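Local coordinates for protein cysteine protease (Xylella fastidiosa, PDB 3OIS) that probably cleaves peptide bonds as a papain-family (C1) cysteine protease and binds the nucleotide uridine-5'-diphosphate, at residues I42-Y47 with Y184-Q189; P37-I42 with M125-I130; S202-G207 with D281-I286; S52-L57 with I191-A196. All blocks are in the same frame, centred on the assembly; numbering follows the deposited sequence. Where two conformers were deposited one is given.

In the fold
Only interaction 3 is a buried contact: it pairs strands 204-211 and 280-287 near the centre of the chain, through backbone hydrogen bonds and an aromatic cluster. Interaction 1 lays the loop 42-47 against strand 183-186, the other neighbour of strand 280-287 in the same sheet, and interaction 2 holds the preceding part of that loop to helix 126-135. These two are partly buried, rich in charge, and share the UDP site; salt bridges Arg186-Asp38 and Asp44-Arg127 join them, while Trp284 and Asp282 link both to interaction 3. Interaction 4, at the surface and away from UDP, is almost wholly apolar, with Leu194 of its helix reaching towards the sheet.

Interaction 1 of 4, residues I42-Y47 with Y184-Q189; sequences IRDFSY and YSRVAQ. With UDP (uridine-5'-diphosphate), chain E.
Asp44 and Arg186 form the charged end of this contact, and a short run of backbone pairing continues it. The guanidinium approaches side-on, giving NE and NH2 to one oxygen: Arg186 NE lies 2.8 Å from Asp44 OD2 with a nearly straight N-H...O angle of 162°, whereas the NH2 bond is longer and more bent. Both nitrogens come from the same face of the carboxylate. Asp38 and Asp282 take further N-H groups of Arg186 in salt bridges. The second carboxylate oxygen serves the ligand, for UDP O2' donates to Asp44 OD1 at 2.7 Å, and Arg127 also bridges to it.

Next to this, Arg186 N donates to Phe45 O and Tyr47 N to Arg186 O, each at 2.8 Å, a single beta bridge between Ser46 and Arg186. A water accepts from Ala188 N and donates to Tyr47 O.

The uracil is read by main-chain atoms: Phe45 N donates to UDP O2 at 3.0 Å, UDP N3 to Tyr184 O at 2.8 Å, and Tyr184 N to UDP O4 at 3.0 Å. The rings of Phe45 and Tyr184 sandwich the base; Tyr184 CG, between its backbone N and carbonyl carbon (chi1 53°), brings its ring over UDP N3. Two base acceptors flanking one base donor match uracil and would probably suit cytosine less well, while Asp44 ties ribose recognition to the salt-bridge network.

Interaction 2 of 4, residues P37-I42 with M125-I130; sequences PDIADI and MIRDGI. With UDP (uridine-5'-diphosphate), chain E.
Arg127, Asp38 and Met125 carry most of this contact between the loop 37-42 and the start of helix 126-135. The Asp38 carboxylate sits at the first turn, where Arg127 N donates to Asp38 OD1 at 2.9 Å on the syn side. A water bridges the same oxygen to Ile126 N, so Asp38 serves two amides at the helix start. Its OD2 is taken by Arg186 and by Trp284 NE1.

The side chain of Arg127 leaves the helix with CG between the backbone N and the carbonyl carbon (chi1 74°), passes over Asp38 and bends at chi3 (-54°) towards the loop. There Arg127 NH1 donates to Ile39 O at 2.9 Å, and Arg127 CD packs on Ile39 CG2. Arg127 NH2 makes its salt bridge to Asp44. Asp41 lies beyond: its OD2 accepts from UDP O3' at 2.8 Å and pairs with Arg43, its link to Arg127 NH2 being long and purely electrostatic.

Met125, at the N-cap position, extends along the loop. Its CE lies 3.4 Å from Pro37 O, and Ile39 N makes a weak hydrogen bond to Met125 SD. The loop thus crosses from strand 35-36 over the beginning of helix 126-135, whose Ile126 and Ile130 pack on Trp284 of strand 280-287.

Interaction 3 of 4, residues S202-G207 with D281-I286; sequences SPFVFG and DDFWVI
Val205 and Trp284 form an antiparallel hydrogen-bonded pair, joined by two reciprocal backbone bonds. Val205 N reaches Trp284 O at 2.9 Å, and Trp284 N returns to Val205 O. A second pair, Gly207 with Asp281, is held in the same way, with Gly207 N 3.0 Å from Asp281 O. Between the pairs the register slips by one residue, a beta bulge at Asp282-Phe283 facing Phe206, where Asp282 takes a positive phi (62°). A water donates to Pro203 O and accepts from Ile286 N, linking the residue just before strand 204-211 to strand 280-287.

The apolar contacts lie on two faces. Phe204, Phe206 and Phe283 cluster on one. Phe206 CG stands between its backbone N and carbonyl carbon (chi1 72°), setting its ring beside that of Phe283; the planes are 11° apart but slid until they barely overlap. Phe204 CE1 comes to the edge of the Phe283 ring, 3.7 Å from Phe283 CD1. On the other face Val205 packs on Trp284 CB.

Direct bonds thus meet the backbone's polar needs on either side of the bulge, while within it Phe283 CA and Phe206 CA make CA-H...O contacts to Val205 O and Asp282 O, leaving both faces largely to apolar packing.

Interaction 4 of 4, residues S52-L57 with I191-A196; sequences SVIAAL and IDHLKA
Asp192 meets Leu57 through its side chain, which crosses the leucine at about a right angle; Leu57 CD1 lies 3.8 Å from Asp192 OD1. The approach is one of packing, since the methyl group offers the carboxylate no polar partner.

His193 follows, its imidazole turned so that one face receives Ile54. The terminal methyl, Ile54 CD1, stands 4.3 Å from the ring centroid and 23° off the ring normal, a CH-pi contact displaced towards the rim near NE2. With CG1 anti to the carbonyl carbon (chi1 -72°) and chi2 extended, the isoleucine places this methyl over the ring.

Lys195 contributes the aliphatic part of its chain, with CB 4.1 Å from Leu57 CD1, before its extended tail carries NZ to a salt bridge with Asp246.

Ala196 is where the two backbones come closest, and its small side chain lets three residues converge. Val53 CG1 and Ile54 CG1 each lie 3.9 Å from Ala196 CB, and Leu57 CD2 rests 3.6 Å from Ala196 CA. Helix 51-55 and the residues just after it thereby pack on the outer side of helix 191-199, whose Leu194 meets Phe251 of strand 250-254; Leu57 and Lys195 both also touch Tyr244 of strand 233-245.

Interaction 1 of 4, residues I42-Y47 with Y184-Q189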
# COMPACT_ATOMS: atom_id res chain seq x y z
N ILE A 42 -20.06 -1.43 -6.97
CA ILE A 42 -20.29 -0.91 -8.37
C ILE A 42 -20.22 0.67 -8.43
O ILE A 42 -20.10 1.20 -9.53
CB ILE A 42 -21.66 -1.33 -8.96
CG1 ILE A 42 -22.79 -0.77 -8.06
CG2 ILE A 42 -21.65 -2.81 -9.14
CD1 ILE A 42 -24.27 -1.01 -8.60
N ARG A 43 -20.31 1.39 -7.32
CA ARG A 43 -20.15 2.87 -7.39
C ARG A 43 -18.70 3.29 -7.59
O ARG A 43 -18.42 4.51 -7.77
CB ARG A 43 -20.69 3.55 -6.15
CG ARG A 43 -22.21 3.33 -5.98
CD ARG A 43 -22.58 3.82 -4.64
NE ARG A 43 -22.04 2.91 -3.61
CZ ARG A 43 -22.19 3.11 -2.33
NH1 ARG A 43 -21.64 2.23 -1.46
NH2 ARG A 43 -22.94 4.11 -1.87
N ASP A 44 -17.75 2.34 -7.56
CA ASP A 44 -16.31 2.70 -7.63
C ASP A 44 -15.97 3.45 -8.94
O ASP A 44 -16.30 3.01 -10.05
CB ASP A 44 -15.43 1.48 -7.55
CG ASP A 44 -15.33 0.86 -6.13
OD1 ASP A 44 -15.82 1.45 -5.20
OD2 ASP A 44 -14.80 -0.24 -6.02
N PHE A 45 -15.33 4.60 -8.80
CA PHE A 45 -15.00 5.46 -9.92
C PHE A 45 -13.97 4.70 -10.71
O PHE A 45 -13.12 3.97 -10.14
CB PHE A 45 -14.34 6.79 -9.44
CG PHE A 45 -15.28 7.75 -8.74
CD1 PHE A 45 -16.60 7.40 -8.39
CD2 PHE A 45 -14.87 9.07 -8.50
CE1 PHE A 45 -17.43 8.29 -7.72
CE2 PHE A 45 -15.66 10.00 -7.82
CZ PHE A 45 -16.98 9.64 -7.46
N SER A 46 -14.01 4.91 -12.04
CA SER A 46 -13.01 4.33 -12.97
C SER A 46 -11.99 5.39 -13.33
O SER A 46 -12.34 6.50 -13.72
CB SER A 46 -13.64 3.91 -14.27
OG SER A 46 -14.58 2.94 -14.00
N TYR A 47 -10.71 5.04 -13.17
CA TYR A 47 -9.63 5.92 -13.65
C TYR A 47 -9.58 5.82 -15.18
O TYR A 47 -9.44 4.74 -15.73
CB TYR A 47 -8.30 5.51 -12.97
CG TYR A 47 -7.12 6.31 -13.46
CD1 TYR A 47 -6.82 7.52 -12.84
CD2 TYR A 47 -6.36 5.91 -14.58
CE1 TYR A 47 -5.72 8.30 -13.25
CE2 TYR A 47 -5.25 6.75 -15.03
CZ TYR A 47 -4.98 7.88 -14.33
OH TYR A 47 -3.96 8.65 -14.73
N TYR A 184 -10.92 9.38 -5.48
CA TYR A 184 -10.18 8.13 -5.71
C TYR A 184 -10.85 7.31 -6.77
O TYR A 184 -12.11 7.34 -6.91
CB TYR A 184 -10.01 7.29 -4.43
CG TYR A 184 -11.33 7.01 -3.70
CD1 TYR A 184 -11.91 7.95 -2.88
CD2 TYR A 184 -11.95 5.75 -3.77
CE1 TYR A 184 -13.11 7.69 -2.13
CE2 TYR A 184 -13.10 5.48 -3.06
CZ TYR A 184 -13.67 6.43 -2.25
OH TYR A 184 -14.82 6.13 -1.59
N SER A 185 -10.05 6.60 -7.54
CA SER A 185 -10.61 5.78 -8.63
C SER A 185 -9.80 4.53 -8.86
O SER A 185 -8.57 4.49 -8.63
CB SER A 185 -10.73 6.54 -9.95
OG SER A 185 -9.50 7.14 -10.37
N ARG A 186 -10.47 3.48 -9.34
CA ARG A 186 -9.77 2.24 -9.70
C ARG A 186 -9.16 2.23 -11.07
O ARG A 186 -9.82 2.57 -12.09
CB ARG A 186 -10.76 1.03 -9.76
CG ARG A 186 -11.23 0.64 -8.50
CD ARG A 186 -11.94 -0.70 -8.65
NE ARG A 186 -12.45 -1.06 -7.34
CZ ARG A 186 -11.81 -1.91 -6.50
NH1 ARG A 186 -10.67 -2.52 -6.90
NH2 ARG A 186 -12.37 -2.17 -5.30
N VAL A 187 -7.94 1.73 -11.15
CA VAL A 187 -7.26 1.50 -12.42
C VAL A 187 -7.50 0.11 -12.88
O VAL A 187 -7.43 -0.85 -12.10
CB VAL A 187 -5.72 1.71 -12.39
CG1 VAL A 187 -5.19 1.71 -13.84
CG2 VAL A 187 -5.28 3.04 -11.75
N ALA A 188 -7.84 -0.02 -14.18
CA ALA A 188 -8.10 -1.30 -14.78
C ALA A 188 -6.87 -2.13 -14.74
O ALA A 188 -5.73 -1.64 -14.91
CB ALA A 188 -8.54 -1.13 -16.23
N GLN A 189 -7.06 -3.41 -14.49
CA GLN A 189 -5.87 -4.27 -14.44
C GLN A 189 -5.50 -4.66 -15.87
O GLN A 189 -5.76 -5.80 -16.37
CB GLN A 189 -6.18 -5.49 -13.55
CG GLN A 189 -5.06 -6.46 -13.51
CD GLN A 189 -5.30 -7.51 -12.43
OE1 GLN A 189 -6.45 -7.76 -12.04
NE2 GLN A 189 -4.23 -8.08 -11.91
N1 UDP E . -16.49 6.70 -4.59
C2 UDP E . -15.37 6.52 -5.35
N3 UDP E . -14.47 7.58 -5.45
C4 UDP E . -14.70 8.76 -4.80
C5 UDP E . -15.87 8.96 -4.06
C6 UDP E . -16.70 7.85 -3.88
O2 UDP E . -15.11 5.50 -5.91
O4 UDP E . -13.86 9.69 -5.03
C1' UDP E . -17.48 5.56 -4.63
C2' UDP E . -17.07 4.35 -3.83
O2' UDP E . -17.70 3.25 -4.47
C3' UDP E . -17.76 4.66 -2.56
C4' UDP E . -19.12 5.21 -3.05
O4' UDP E . -18.78 6.02 -4.20
O3' UDP E . -17.97 3.42 -1.89
C5' UDP E . -19.82 5.99 -1.94
O5' UDP E . -18.98 7.10 -1.62
PA UDP E . -19.44 8.33 -0.85
O1A UDP E . -18.33 9.14 -0.29
O2A UDP E . -20.47 9.10 -1.61
O3A UDP E . -20.19 7.56 0.37
PB UDP E . -20.75 8.00 1.83
O1B UDP E . -22.14 7.54 1.90
O2B UDP E . -19.84 7.36 2.74
O3B UDP E . -20.70 9.48 2.06
O HOH W 1 -8.48 2.24 -15.96

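Interaction 2 of 4, residues P37-I42 with M125-I130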
# COMPACT_ATOMS: atom_id res chain seq x y z
N PRO A 37 -8.49 -8.52 0.32
CA PRO A 37 -9.13 -8.05 -0.89
C PRO A 37 -10.34 -7.17 -0.62
O PRO A 37 -11.12 -7.43 0.27
CB PRO A 37 -9.53 -9.37 -1.60
CG PRO A 37 -8.48 -10.37 -1.05
CD PRO A 37 -8.46 -9.99 0.42
N ASP A 38 -10.52 -6.14 -1.45
CA ASP A 38 -11.64 -5.21 -1.28
C ASP A 38 -12.95 -5.99 -1.58
O ASP A 38 -13.04 -6.66 -2.60
CB ASP A 38 -11.64 -4.13 -2.40
CG ASP A 38 -10.71 -2.95 -2.15
OD1 ASP A 38 -10.17 -2.81 -1.04
OD2 ASP A 38 -10.63 -2.11 -3.11
N ILE A 39 -13.98 -5.70 -0.79
CA ILE A 39 -15.41 -6.00 -1.21
C ILE A 39 -15.66 -5.08 -2.40
O ILE A 39 -15.28 -3.88 -2.36
CB ILE A 39 -16.44 -5.75 -0.07
CG1 ILE A 39 -17.87 -6.06 -0.56
CG2 ILE A 39 -16.37 -4.31 0.50
CD1 ILE A 39 -18.93 -5.91 0.58
N ALA A 40 -16.28 -5.61 -3.49
CA ALA A 40 -16.56 -4.75 -4.64
C ALA A 40 -17.74 -3.82 -4.39
O ALA A 40 -18.67 -4.19 -3.64
CB ALA A 40 -16.84 -5.59 -5.86
N ASP A 41 -17.67 -2.63 -4.96
CA ASP A 41 -18.74 -1.68 -4.89
C ASP A 41 -18.91 -1.17 -6.35
O ASP A 41 -18.01 -0.58 -6.89
CB ASP A 41 -18.38 -0.54 -3.88
CG ASP A 41 -19.50 0.49 -3.61
OD1 ASP A 41 -20.43 0.68 -4.41
OD2 ASP A 41 -19.44 1.11 -2.56
N ILE A 42 -20.06 -1.43 -6.97
CA ILE A 42 -20.29 -0.91 -8.37
C ILE A 42 -20.22 0.67 -8.43
O ILE A 42 -20.10 1.20 -9.53
CB ILE A 42 -21.66 -1.33 -8.96
CG1 ILE A 42 -22.79 -0.77 -8.06
CG2 ILE A 42 -21.65 -2.81 -9.14
CD1 ILE A 42 -24.27 -1.01 -8.60
N MET A 125 -8.65 -3.58 4.06
CA MET A 125 -8.88 -3.43 2.64
C MET A 125 -8.36 -2.04 2.26
O MET A 125 -8.52 -1.07 3.00
CB MET A 125 -10.39 -3.50 2.33
CG MET A 125 -10.97 -4.88 2.67
SD MET A 125 -12.80 -4.72 2.39
CE MET A 125 -13.24 -6.44 2.75
N ILE A 126 -7.68 -1.99 1.13
CA ILE A 126 -7.27 -0.68 0.53
C ILE A 126 -8.40 0.32 0.46
O ILE A 126 -8.23 1.51 0.88
CB ILE A 126 -6.64 -0.88 -0.85
CG1 ILE A 126 -5.39 -1.76 -0.61
CG2 ILE A 126 -6.23 0.55 -1.42
CD1 ILE A 126 -4.83 -2.23 -1.92
N ARG A 127 -9.57 -0.17 0.07
CA ARG A 127 -10.68 0.74 -0.10
C ARG A 127 -11.06 1.41 1.23
O ARG A 127 -11.58 2.55 1.26
CB ARG A 127 -11.89 0.06 -0.74
CG ARG A 127 -12.67 -0.93 0.25
CD ARG A 127 -13.94 -1.59 -0.40
NE ARG A 127 -14.67 -0.47 -0.86
CZ ARG A 127 -14.96 -0.18 -2.13
NH1 ARG A 127 -14.87 -1.09 -3.15
NH2 ARG A 127 -15.46 1.04 -2.37
N ASP A 128 -10.80 0.73 2.34
CA ASP A 128 -11.13 1.29 3.64
C ASP A 128 -10.05 2.30 4.12
O ASP A 128 -10.37 3.33 4.68
CB ASP A 128 -11.25 0.17 4.70
CG ASP A 128 -12.51 -0.64 4.49
OD1 ASP A 128 -13.44 -0.12 3.79
OD2 ASP A 128 -12.59 -1.77 5.03
N GLY A 129 -8.78 2.03 3.78
CA GLY A 129 -7.73 3.05 4.01
C GLY A 129 -8.08 4.30 3.20
O GLY A 129 -7.88 5.39 3.68
N ILE A 130 -8.53 4.12 1.96
CA ILE A 130 -8.93 5.25 1.13
C ILE A 130 -10.14 6.00 1.69
O ILE A 130 -10.16 7.21 1.75
CB ILE A 130 -9.13 4.78 -0.30
CG1 ILE A 130 -7.77 4.45 -0.88
CG2 ILE A 130 -9.75 5.89 -1.21
CD1 ILE A 130 -7.95 3.73 -2.27
N1 UDP E . -16.49 6.70 -4.59
C2 UDP E . -15.37 6.52 -5.35
N3 UDP E . -14.47 7.58 -5.45
C4 UDP E . -14.70 8.76 -4.80
C5 UDP E . -15.87 8.96 -4.06
C6 UDP E . -16.70 7.85 -3.88
O2 UDP E . -15.11 5.50 -5.91
O4 UDP E . -13.86 9.69 -5.03
C1' UDP E . -17.48 5.56 -4.63
C2' UDP E . -17.07 4.35 -3.83
O2' UDP E . -17.70 3.25 -4.47
C3' UDP E . -17.76 4.66 -2.56
C4' UDP E . -19.12 5.21 -3.05
O4' UDP E . -18.78 6.02 -4.20
O3' UDP E . -17.97 3.42 -1.89
C5' UDP E . -19.82 5.99 -1.94
O5' UDP E . -18.98 7.10 -1.62
PA UDP E . -19.44 8.33 -0.85
O1A UDP E . -18.33 9.14 -0.29
O2A UDP E . -20.47 9.10 -1.61
O3A UDP E . -20.19 7.56 0.37
PB UDP E . -20.75 8.00 1.83
O1B UDP E . -22.14 7.54 1.90
O2B UDP E . -19.84 7.36 2.74
O3B UDP E . -20.70 9.48 2.06
O HOH W 2 -7.97 -4.14 -0.51

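Interaction 3 of 4, residues S202-G207 with D281-I286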
# COMPACT_ATOMS: atom_id res chain seq x y z
N SER A 202 1.36 9.73 -12.01
CA SER A 202 0.57 9.27 -10.86
C SER A 202 0.95 7.82 -10.42
O SER A 202 0.83 6.90 -11.16
CB SER A 202 -0.92 9.30 -11.20
OG SER A 202 -1.33 10.59 -11.57
N PRO A 203 1.45 7.66 -9.22
CA PRO A 203 1.63 6.30 -8.65
C PRO A 203 0.25 5.68 -8.35
O PRO A 203 -0.74 6.41 -8.18
CB PRO A 203 2.28 6.58 -7.30
CG PRO A 203 2.87 7.80 -7.45
CD PRO A 203 1.80 8.64 -8.20
N PHE A 204 0.26 4.34 -8.16
CA PHE A 204 -1.00 3.71 -7.70
C PHE A 204 -0.66 2.67 -6.64
O PHE A 204 0.49 2.20 -6.56
CB PHE A 204 -1.71 3.06 -8.93
CG PHE A 204 -0.89 2.06 -9.67
CD1 PHE A 204 -0.84 0.72 -9.27
CD2 PHE A 204 -0.28 2.41 -10.88
CE1 PHE A 204 -0.04 -0.19 -9.96
CE2 PHE A 204 0.48 1.43 -11.62
CZ PHE A 204 0.55 0.13 -11.16
N VAL A 205 -1.65 2.39 -5.80
CA VAL A 205 -1.50 1.34 -4.80
C VAL A 205 -2.25 0.15 -5.29
O VAL A 205 -3.22 0.30 -6.03
CB VAL A 205 -2.05 1.70 -3.41
CG1 VAL A 205 -1.18 2.78 -2.75
CG2 VAL A 205 -3.54 2.06 -3.50
N PHE A 206 -1.73 -1.03 -4.94
CA PHE A 206 -2.44 -2.27 -5.24
C PHE A 206 -2.05 -3.35 -4.31
O PHE A 206 -1.13 -3.19 -3.51
CB PHE A 206 -2.18 -2.70 -6.69
CG PHE A 206 -0.80 -3.23 -6.93
CD1 PHE A 206 0.30 -2.32 -7.02
CD2 PHE A 206 -0.57 -4.58 -7.02
CE1 PHE A 206 1.62 -2.85 -7.27
CE2 PHE A 206 0.71 -5.15 -7.22
CZ PHE A 206 1.82 -4.28 -7.40
N GLY A 207 -2.81 -4.45 -4.37
CA GLY A 207 -2.68 -5.57 -3.45
C GLY A 207 -2.18 -6.77 -4.23
O GLY A 207 -2.46 -6.93 -5.44
N ASP A 281 -4.61 -7.34 -7.47
CA ASP A 281 -5.92 -6.79 -7.66
C ASP A 281 -5.95 -5.43 -6.94
O ASP A 281 -4.98 -5.03 -6.32
CB ASP A 281 -6.91 -7.77 -7.05
CG ASP A 281 -8.36 -7.49 -7.40
OD1 ASP A 281 -9.19 -8.25 -6.78
OD2 ASP A 281 -8.70 -6.67 -8.28
N ASP A 282 -7.07 -4.71 -7.01
CA ASP A 282 -7.35 -3.54 -6.17
C ASP A 282 -6.33 -2.42 -6.40
O ASP A 282 -5.70 -1.92 -5.46
CB ASP A 282 -7.56 -3.90 -4.66
CG ASP A 282 -8.73 -4.88 -4.48
OD1 ASP A 282 -9.75 -4.72 -5.22
OD2 ASP A 282 -8.54 -5.92 -3.77
N PHE A 283 -6.25 -2.06 -7.66
CA PHE A 283 -5.38 -0.95 -8.13
C PHE A 283 -6.15 0.36 -7.96
O PHE A 283 -7.21 0.49 -8.55
CB PHE A 283 -5.13 -1.15 -9.63
CG PHE A 283 -4.36 -2.42 -9.96
CD1 PHE A 283 -2.98 -2.43 -9.94
CD2 PHE A 283 -5.03 -3.63 -10.11
CE1 PHE A 283 -2.26 -3.54 -10.14
CE2 PHE A 283 -4.29 -4.84 -10.33
CZ PHE A 283 -2.90 -4.80 -10.40
N TRP A 284 -5.64 1.29 -7.17
CA TRP A 284 -6.35 2.58 -6.84
C TRP A 284 -5.39 3.74 -6.95
O TRP A 284 -4.17 3.62 -6.59
CB TRP A 284 -6.75 2.63 -5.40
CG TRP A 284 -7.96 1.74 -5.08
CD1 TRP A 284 -7.92 0.54 -4.46
CD2 TRP A 284 -9.35 2.11 -5.24
NE1 TRP A 284 -9.25 0.09 -4.23
CE2 TRP A 284 -10.12 1.05 -4.68
CE3 TRP A 284 -10.02 3.25 -5.73
CZ2 TRP A 284 -11.53 1.09 -4.67
CZ3 TRP A 284 -11.44 3.27 -5.78
CH2 TRP A 284 -12.16 2.19 -5.24
N VAL A 285 -5.97 4.86 -7.41
CA VAL A 285 -5.28 6.19 -7.49
C VAL A 285 -6.03 7.15 -6.60
O VAL A 285 -7.27 7.16 -6.60
CB VAL A 285 -5.34 6.76 -8.91
CG1 VAL A 285 -4.50 8.07 -9.02
CG2 VAL A 285 -4.89 5.76 -9.87
N ILE A 286 -5.30 7.99 -5.86
CA ILE A 286 -5.93 8.97 -5.08
C ILE A 286 -5.54 10.38 -5.62
O ILE A 286 -4.50 10.54 -6.26
CB ILE A 286 -5.55 8.78 -3.62
CG1 ILE A 286 -4.00 8.99 -3.37
CG2 ILE A 286 -6.08 7.33 -3.13
CD1 ILE A 286 -3.74 9.21 -1.91
O HOH W 3 -2.19 7.68 -6.18

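Interaction 4 of 4, residues S52-L57 with I191-A196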
# COMPACT_ATOMS: atom_id res chain seq x y z
N SER A 52 -4.87 9.62 -25.73
CA SER A 52 -3.59 10.06 -26.33
C SER A 52 -2.35 9.55 -25.60
O SER A 52 -1.29 9.33 -26.22
CB SER A 52 -3.50 11.61 -26.53
OG SER A 52 -3.79 12.34 -25.34
N VAL A 53 -2.52 9.36 -24.30
CA VAL A 53 -1.45 8.88 -23.43
C VAL A 53 -1.24 7.40 -23.67
O VAL A 53 -0.11 6.96 -23.93
CB VAL A 53 -1.84 9.16 -21.98
CG1 VAL A 53 -0.82 8.53 -21.05
CG2 VAL A 53 -1.91 10.62 -21.75
N ILE A 54 -2.33 6.66 -23.67
CA ILE A 54 -2.27 5.20 -23.98
C ILE A 54 -1.65 4.90 -25.33
O ILE A 54 -0.86 3.92 -25.51
CB ILE A 54 -3.67 4.54 -23.84
CG1 ILE A 54 -4.09 4.43 -22.36
CG2 ILE A 54 -3.72 3.08 -24.50
CD1 ILE A 54 -5.66 4.23 -22.25
N ALA A 55 -1.99 5.73 -26.30
CA ALA A 55 -1.45 5.54 -27.66
C ALA A 55 0.03 5.77 -27.76
O ALA A 55 0.65 5.25 -28.70
CB ALA A 55 -2.18 6.46 -28.68
N ALA A 56 0.59 6.54 -26.81
CA ALA A 56 1.97 6.97 -26.87
C ALA A 56 2.71 6.81 -25.55
O ALA A 56 3.26 7.76 -25.00
CB ALA A 56 2.05 8.45 -27.35
N LEU A 57 2.74 5.57 -25.05
CA LEU A 57 3.42 5.29 -23.78
C LEU A 57 4.92 5.24 -23.93
O LEU A 57 5.44 4.64 -24.88
CB LEU A 57 2.94 3.93 -23.20
CG LEU A 57 1.46 3.86 -22.90
CD1 LEU A 57 0.94 2.42 -22.71
CD2 LEU A 57 1.18 4.73 -21.67
N ILE A 191 -2.16 -3.74 -18.53
CA ILE A 191 -0.78 -3.19 -18.44
C ILE A 191 -0.71 -1.75 -19.00
O ILE A 191 -0.07 -0.86 -18.43
CB ILE A 191 0.23 -4.12 -19.09
CG1 ILE A 191 0.48 -5.30 -18.18
CG2 ILE A 191 1.57 -3.45 -19.36
CD1 ILE A 191 1.02 -6.46 -19.00
N ASP A 192 -1.43 -1.50 -20.09
CA ASP A 192 -1.33 -0.16 -20.70
C ASP A 192 -2.02 0.90 -19.83
O ASP A 192 -1.66 2.09 -19.84
CB ASP A 192 -1.99 -0.21 -22.09
CG ASP A 192 -1.15 -0.94 -23.12
OD1 ASP A 192 0.06 -1.23 -22.95
OD2 ASP A 192 -1.73 -1.13 -24.20
N HIS A 193 -3.02 0.50 -19.08
CA HIS A 193 -3.67 1.43 -18.16
C HIS A 193 -2.79 1.73 -16.95
O HIS A 193 -2.69 2.87 -16.56
CB HIS A 193 -5.00 0.92 -17.69
CG HIS A 193 -6.07 1.04 -18.72
ND1 HIS A 193 -7.25 1.72 -18.49
CD2 HIS A 193 -6.11 0.61 -20.01
CE1 HIS A 193 -7.98 1.69 -19.59
NE2 HIS A 193 -7.32 1.02 -20.52
N LEU A 194 -2.12 0.70 -16.42
CA LEU A 194 -1.15 0.90 -15.34
C LEU A 194 0.00 1.77 -15.86
O LEU A 194 0.50 2.62 -15.13
CB LEU A 194 -0.58 -0.41 -14.79
CG LEU A 194 -1.68 -1.41 -14.36
CD1 LEU A 194 -1.03 -2.80 -13.85
CD2 LEU A 194 -2.51 -0.78 -13.26
N LYS A 195 0.43 1.52 -17.09
CA LYS A 195 1.55 2.34 -17.59
C LYS A 195 1.08 3.78 -17.79
O LYS A 195 1.83 4.73 -17.49
CB LYS A 195 2.17 1.78 -18.88
CG LYS A 195 2.91 0.42 -18.83
CD LYS A 195 3.26 0.00 -20.31
CE LYS A 195 4.21 -1.15 -20.28
NZ LYS A 195 4.54 -1.56 -21.70
N ALA A 196 -0.13 3.98 -18.32
CA ALA A 196 -0.62 5.33 -18.62
C ALA A 196 -0.75 6.13 -17.33
O ALA A 196 -0.47 7.35 -17.32
CB ALA A 196 -1.94 5.27 -19.27